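Local coordinates for ABC transporter, substrate binding protein (Agrobacterium tumefaciens, PDB 3C9H) that probably captures a solute in the periplasm and delivers it to an ABC transporter, and binds a magnesium ion, at residues Q34-A47 / D60-I73. Numbering follows the deposited sequence.
Sequences QTLVVYSSLDEPLA and DIAVHYEDMLTGEI. With MG (magnesium ion), chain C; CIT (citric acid), chain D.
The hydroxyl of Tyr65 is gripped twice, by the end of strand 35-40 and by the loop that follows it: it receives a hydrogen bond from Ser40 OG and gives one to Leu42 O, with Tyr65 OH to Leu42 O at 2.6 Å. The carbonyl oxygen sits at the ring edge, in its plane. Ser40 OG, placed beside its own carbonyl carbon with chi1 174°, also accepts from Leu42 N at 3.0 Å, closing an ST turn. With CG anti to the backbone N (chi1 -172°), the Tyr65 ring reaches under the turn, where Ala47 CB lies 3.5 Å from Tyr65 CZ and Val38 CG1 meets the CD1 corner. Asp67 OD2 accepts from Glu44 N at 3.0 Å, from above the carboxylate plane, tying the first turn of helix 44-57 to the neighbouring strand. On the other face of the sheet, Met68 bends back at its thioether so that CE touches Tyr39 CG at 3.5 Å and SD lies 4.7 Å from the centroid of the Tyr39 ring, an oblique Met-aromatic contact. Between these two layers, strands 35-40 and 62-67 run parallel with a regular ladder of seven backbone hydrogen bonds, from Ala62 N to Gln34 O through Met68 N to Ser40 O. The loops at the C-terminal ends of the two strands form a ligand site: Ser41 O and Asp43 OD1 bind magnesium, together with two citrate oxygens and a water, while Ser41 OG, Thr70 N and Thr70 OG1 hold the citrate, probably a crystallisation component. Tyr238 and Arg263 also hold that citrate. The two strands and helix 44-57 form a beta-alpha-beta unit, as in periplasmic binding proteins; strand 90-93 pairs with 35-40, strand 20-24 runs antiparallel to 62-67, and helix 274-285 packs on Leu36 and Ile61.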
loop_
_atom_site.group_PDB
_atom_site.type_symbol
_atom_site.label_atom_id
_atom_site.label_comp_id
_atom_site.label_asym_id
_atom_site.label_seq_id
_atom_site.Cartn_x
_atom_site.Cartn_y
_atom_site.Cartn_z
ATOM N N GLN A 34 1.029 11.502 27.447
ATOM C CA GLN A 34 0.502 10.308 26.768
ATOM C C GLN A 34 0.927 10.292 25.300
ATOM O O GLN A 34 0.587 11.206 24.545
ATOM C CB GLN A 34 -1.019 10.236 26.886
ATOM C CG GLN A 34 -1.544 9.394 28.065
ATOM C CD GLN A 34 -2.976 8.905 27.835
ATOM O OE1 GLN A 34 -3.938 9.687 27.880
ATOM N NE2 GLN A 34 -3.123 7.605 27.572
ATOM N N THR A 35 1.707 9.283 24.922
ATOM C CA THR A 35 2.218 9.154 23.574
ATOM C C THR A 35 1.594 7.932 22.870
ATOM O O THR A 35 1.657 6.794 23.358
ATOM C CB THR A 35 3.765 9.085 23.585
ATOM O OG1 THR A 35 4.280 10.242 24.273
ATOM C CG2 THR A 35 4.356 9.044 22.181
ATOM N N LEU A 36 0.966 8.206 21.736
ATOM C CA LEU A 36 0.515 7.184 20.782
ATOM C C LEU A 36 1.699 6.694 19.958
ATOM O O LEU A 36 2.440 7.487 19.353
ATOM C CB LEU A 36 -0.542 7.779 19.840
ATOM C CG LEU A 36 -0.995 6.910 18.673
ATOM C CD1 LEU A 36 -1.929 5.766 19.174
ATOM C CD2 LEU A 36 -1.633 7.764 17.608
ATOM N N VAL A 37 1.881 5.390 19.917
ATOM C CA VAL A 37 2.919 4.802 19.106
ATOM C C VAL A 37 2.263 4.127 17.891
ATOM O O VAL A 37 1.382 3.285 18.046
ATOM C CB VAL A 37 3.777 3.799 19.877
ATOM C CG1 VAL A 37 4.790 3.160 18.951
ATOM C CG2 VAL A 37 4.510 4.524 21.066
ATOM N N VAL A 38 2.722 4.494 16.702
ATOM C CA VAL A 38 2.184 3.971 15.430
ATOM C C VAL A 38 3.296 3.275 14.642
ATOM O O VAL A 38 4.352 3.866 14.418
ATOM C CB VAL A 38 1.563 5.142 14.574
ATOM C CG1 VAL A 38 1.029 4.638 13.235
ATOM C CG2 VAL A 38 0.501 5.928 15.383
ATOM N N TYR A 39 3.095 2.017 14.239
ATOM C CA TYR A 39 3.903 1.417 13.165
ATOM C C TYR A 39 3.111 1.460 11.864
ATOM O O TYR A 39 2.038 0.857 11.770
ATOM C CB TYR A 39 4.299 -0.024 13.428
ATOM C CG TYR A 39 5.032 -0.278 14.729
ATOM C CD1 TYR A 39 5.568 0.761 15.489
ATOM C CD2 TYR A 39 5.181 -1.599 15.199
ATOM C CE1 TYR A 39 6.231 0.479 16.690
ATOM C CE2 TYR A 39 5.799 -1.870 16.365
ATOM C CZ TYR A 39 6.342 -0.833 17.111
ATOM O OH TYR A 39 6.980 -1.143 18.291
ATOM N N SER A 40 3.640 2.171 10.877
ATOM C CA SER A 40 2.933 2.430 9.610
ATOM C C SER A 40 3.817 2.401 8.388
ATOM O O SER A 40 4.995 2.737 8.416
ATOM C CB SER A 40 2.202 3.756 9.704
ATOM O OG SER A 40 1.615 4.152 8.481
ATOM N N SER A 41 3.253 1.947 7.285
ATOM C CA SER A 41 3.978 1.941 6.042
ATOM C C SER A 41 3.664 3.173 5.210
ATOM O O SER A 41 4.243 3.327 4.153
ATOM C CB SER A 41 3.697 0.678 5.242
ATOM O OG SER A 41 2.354 0.631 4.755
ATOM N N LEU A 42 2.734 4.011 5.670
ATOM C CA LEU A 42 2.356 5.218 4.957
ATOM C C LEU A 42 3.511 6.210 5.082
ATOM O O LEU A 42 3.879 6.622 6.195
ATOM C CB LEU A 42 1.036 5.800 5.473
ATOM C CG LEU A 42 0.531 7.102 4.787
ATOM C CD1 LEU A 42 0.294 6.948 3.281
ATOM C CD2 LEU A 42 -0.718 7.646 5.421
ATOM N N ASP A 43 4.103 6.572 3.947
ATOM C CA ASP A 43 5.282 7.459 3.947
ATOM C C ASP A 43 4.979 8.712 4.774
ATOM O O ASP A 43 3.949 9.389 4.560
ATOM C CB ASP A 43 5.676 7.876 2.531
ATOM C CG ASP A 43 6.220 6.718 1.694
ATOM O OD1 ASP A 43 6.145 5.546 2.108
ATOM O OD2 ASP A 43 6.740 6.994 0.598
ATOM N N GLU A 44 5.882 9.015 5.705
ATOM C CA GLU A 44 5.642 10.047 6.720
ATOM C C GLU A 44 5.172 11.397 6.193
ATOM O O GLU A 44 4.256 11.964 6.770
ATOM C CB GLU A 44 6.838 10.192 7.653
ATOM C CG GLU A 44 6.575 11.105 8.854
ATOM C CD GLU A 44 6.923 12.561 8.604
ATOM O OE1 GLU A 44 7.442 12.872 7.501
ATOM O OE2 GLU A 44 6.700 13.382 9.537
ATOM N N PRO A 45 5.773 11.926 5.106
ATOM C CA PRO A 45 5.279 13.232 4.642
ATOM C C PRO A 45 3.839 13.229 4.188
ATOM O O PRO A 45 3.152 14.218 4.383
ATOM C CB PRO A 45 6.258 13.617 3.528
ATOM C CG PRO A 45 7.486 12.798 3.812
ATOM C CD PRO A 45 6.948 11.491 4.325
ATOM N N LEU A 46 3.359 12.114 3.638
ATOM C CA LEU A 46 1.943 12.001 3.297
ATOM C C LEU A 46 1.066 11.767 4.542
ATOM O O LEU A 46 -0.131 12.115 4.572
ATOM C CB LEU A 46 1.772 10.868 2.274
ATOM C CG LEU A 46 0.844 10.978 1.071
ATOM C CD1 LEU A 46 0.773 12.365 0.431
ATOM C CD2 LEU A 46 1.264 9.890 0.068
ATOM N N ALA A 47 1.649 11.177 5.582
ATOM C CA ALA A 47 0.944 10.903 6.824
ATOM C C ALA A 47 0.722 12.167 7.685
ATOM O O ALA A 47 -0.189 12.211 8.506
ATOM C CB ALA A 47 1.680 9.820 7.621
ATOM N N ASP A 60 -4.026 16.899 23.685
ATOM C CA ASP A 60 -3.197 16.356 24.772
ATOM C C ASP A 60 -2.395 15.101 24.394
ATOM O O ASP A 60 -1.707 14.531 25.244
ATOM C CB ASP A 60 -4.077 16.029 25.993
ATOM C CG ASP A 60 -4.606 17.275 26.704
ATOM O OD1 ASP A 60 -3.942 18.338 26.644
ATOM O OD2 ASP A 60 -5.680 17.178 27.353
ATOM N N ILE A 61 -2.456 14.676 23.135
ATOM C CA ILE A 61 -1.794 13.431 22.726
ATOM C C ILE A 61 -0.570 13.656 21.864
ATOM O O ILE A 61 -0.682 14.221 20.782
ATOM C CB ILE A 61 -2.777 12.477 21.974
ATOM C CG1 ILE A 61 -4.032 12.217 22.831
ATOM C CG2 ILE A 61 -2.064 11.159 21.629
ATOM C CD1 ILE A 61 -3.708 11.649 24.224
ATOM N N ALA A 62 0.582 13.172 22.330
ATOM C CA ALA A 62 1.796 13.113 21.536
ATOM C C ALA A 62 1.697 11.914 20.581
ATOM O O ALA A 62 1.018 10.938 20.904
ATOM C CB ALA A 62 3.027 12.976 22.440
ATOM N N VAL A 63 2.333 12.014 19.411
ATOM C CA VAL A 63 2.321 10.927 18.410
ATOM C C VAL A 63 3.746 10.543 18.041
ATOM O O VAL A 63 4.523 11.355 17.550
ATOM C CB VAL A 63 1.546 11.316 17.134
ATOM C CG1 VAL A 63 1.583 10.192 16.102
ATOM C CG2 VAL A 63 0.114 11.685 17.477
ATOM N N HIS A 64 4.072 9.286 18.297
ATOM C CA HIS A 64 5.332 8.682 17.935
ATOM C C HIS A 64 5.108 7.794 16.697
ATOM O O HIS A 64 4.568 6.666 16.784
ATOM C CB HIS A 64 5.826 7.879 19.135
ATOM C CG HIS A 64 7.159 7.240 18.946
ATOM N ND1 HIS A 64 7.413 6.315 17.959
ATOM C CD2 HIS A 64 8.296 7.334 19.667
ATOM C CE1 HIS A 64 8.664 5.903 18.056
ATOM N NE2 HIS A 64 9.216 6.497 19.094
ATOM N N TYR A 65 5.496 8.319 15.538
ATOM C CA TYR A 65 5.165 7.724 14.258
ATOM C C TYR A 65 6.378 7.054 13.671
ATOM O O TYR A 65 7.356 7.725 13.366
ATOM C CB TYR A 65 4.639 8.798 13.278
ATOM C CG TYR A 65 4.082 8.247 11.989
ATOM C CD1 TYR A 65 2.728 7.874 11.888
ATOM C CD2 TYR A 65 4.894 8.099 10.840
ATOM C CE1 TYR A 65 2.186 7.396 10.674
ATOM C CE2 TYR A 65 4.353 7.605 9.634
ATOM C CZ TYR A 65 2.999 7.252 9.567
ATOM O OH TYR A 65 2.455 6.756 8.369
ATOM N N GLU A 66 6.299 5.734 13.504
ATOM C CA GLU A 66 7.353 4.952 12.877
ATOM C C GLU A 66 6.949 4.451 11.498
ATOM O O GLU A 66 6.048 3.617 11.342
ATOM C CB GLU A 66 7.778 3.763 13.766
ATOM C CG GLU A 66 8.078 4.149 15.189
ATOM C CD GLU A 66 9.170 3.294 15.847
ATOM O OE1 GLU A 66 9.914 2.562 15.144
ATOM O OE2 GLU A 66 9.293 3.384 17.090
ATOM N N ASP A 67 7.658 4.965 10.501
ATOM C CA ASP A 67 7.473 4.673 9.093
ATOM C C ASP A 67 8.454 3.549 8.773
ATOM O O ASP A 67 9.670 3.713 8.839
ATOM C CB ASP A 67 7.721 5.973 8.296
ATOM C CG ASP A 67 7.794 5.795 6.789
ATOM O OD1 ASP A 67 7.713 4.667 6.254
ATOM O OD2 ASP A 67 7.941 6.836 6.119
ATOM N N MET A 68 7.901 2.409 8.409
ATOM C CA MET A 68 8.666 1.221 8.170
ATOM C C MET A 68 8.038 0.346 7.084
ATOM O O MET A 68 6.857 0.503 6.737
ATOM C CB MET A 68 8.856 0.441 9.494
ATOM C CG MET A 68 7.667 -0.316 10.036
ATOM S SD MET A 68 7.841 -1.016 11.737
ATOM C CE MET A 68 7.788 0.489 12.654
ATOM N N LEU A 69 8.828 -0.571 6.556
ATOM C CA LEU A 69 8.335 -1.528 5.545
ATOM C C LEU A 69 7.267 -2.441 6.126
ATOM O O LEU A 69 7.309 -2.777 7.321
ATOM C CB LEU A 69 9.477 -2.353 4.968
ATOM C CG LEU A 69 10.505 -1.644 4.085
ATOM C CD1 LEU A 69 11.693 -2.590 3.812
ATOM C CD2 LEU A 69 9.881 -1.165 2.755
ATOM N N THR A 70 6.330 -2.865 5.281
ATOM C CA THR A 70 5.187 -3.692 5.712
ATOM C C THR A 70 5.643 -4.991 6.410
ATOM O O THR A 70 5.095 -5.403 7.427
ATOM C CB THR A 70 4.273 -3.991 4.494
ATOM O OG1 THR A 70 5.048 -4.529 3.412
ATOM C CG2 THR A 70 3.513 -2.732 4.018
ATOM N N GLY A 71 6.678 -5.615 5.864
ATOM C CA GLY A 71 7.231 -6.865 6.432
ATOM C C GLY A 71 7.833 -6.670 7.806
ATOM O O GLY A 71 7.840 -7.587 8.627
ATOM N N GLU A 72 8.338 -5.472 8.061
ATOM C CA GLU A 72 8.898 -5.110 9.341
ATOM C C GLU A 72 7.831 -4.811 10.382
ATOM O O GLU A 72 8.012 -5.127 11.574
ATOM C CB GLU A 72 9.837 -3.911 9.173
ATOM C CG GLU A 72 10.504 -3.442 10.463
ATOM C CD GLU A 72 11.251 -4.527 11.242
ATOM O OE1 GLU A 72 11.647 -5.569 10.668
ATOM O OE2 GLU A 72 11.466 -4.296 12.449
ATOM N N ILE A 73 6.723 -4.210 9.954
ATOM C CA ILE A 73 5.572 -4.022 10.841
ATOM C C ILE A 73 5.172 -5.380 11.382
ATOM O O ILE A 73 5.061 -5.543 12.583
ATOM C CB ILE A 73 4.370 -3.369 10.149
ATOM C CG1 ILE A 73 4.714 -1.921 9.721
ATOM C CG2 ILE A 73 3.153 -3.370 11.078
ATOM C CD1 ILE A 73 3.673 -1.261 8.768
HETATM MG MG MG C . 5.937 3.296 2.643
HETATM C C1 CIT D . 3.572 1.561 1.398
HETATM O O1 CIT D . 2.475 1.392 2.000
HETATM O O2 CIT D . 4.009 2.713 1.195
HETATM C C2 CIT D . 4.352 0.382 0.878
HETATM C C3 CIT D . 5.879 0.544 0.995
HETATM O O7 CIT D . 6.231 0.976 2.345
HETATM C C4 CIT D . 6.589 -0.778 0.722
HETATM C C5 CIT D . 6.283 -1.831 1.739
HETATM O O3 CIT D . 5.986 -3.017 1.388
HETATM O O4 CIT D . 6.398 -1.491 2.926
HETATM C C6 CIT D . 6.429 1.581 0.001
HETATM O O5 CIT D . 7.051 2.610 0.379
HETATM O O6 CIT D . 6.257 1.440 -1.215
HETATM O O HOH W 1 -0.526 13.334 27.283
HETATM O O HOH W 2 7.632 3.525 4.150
#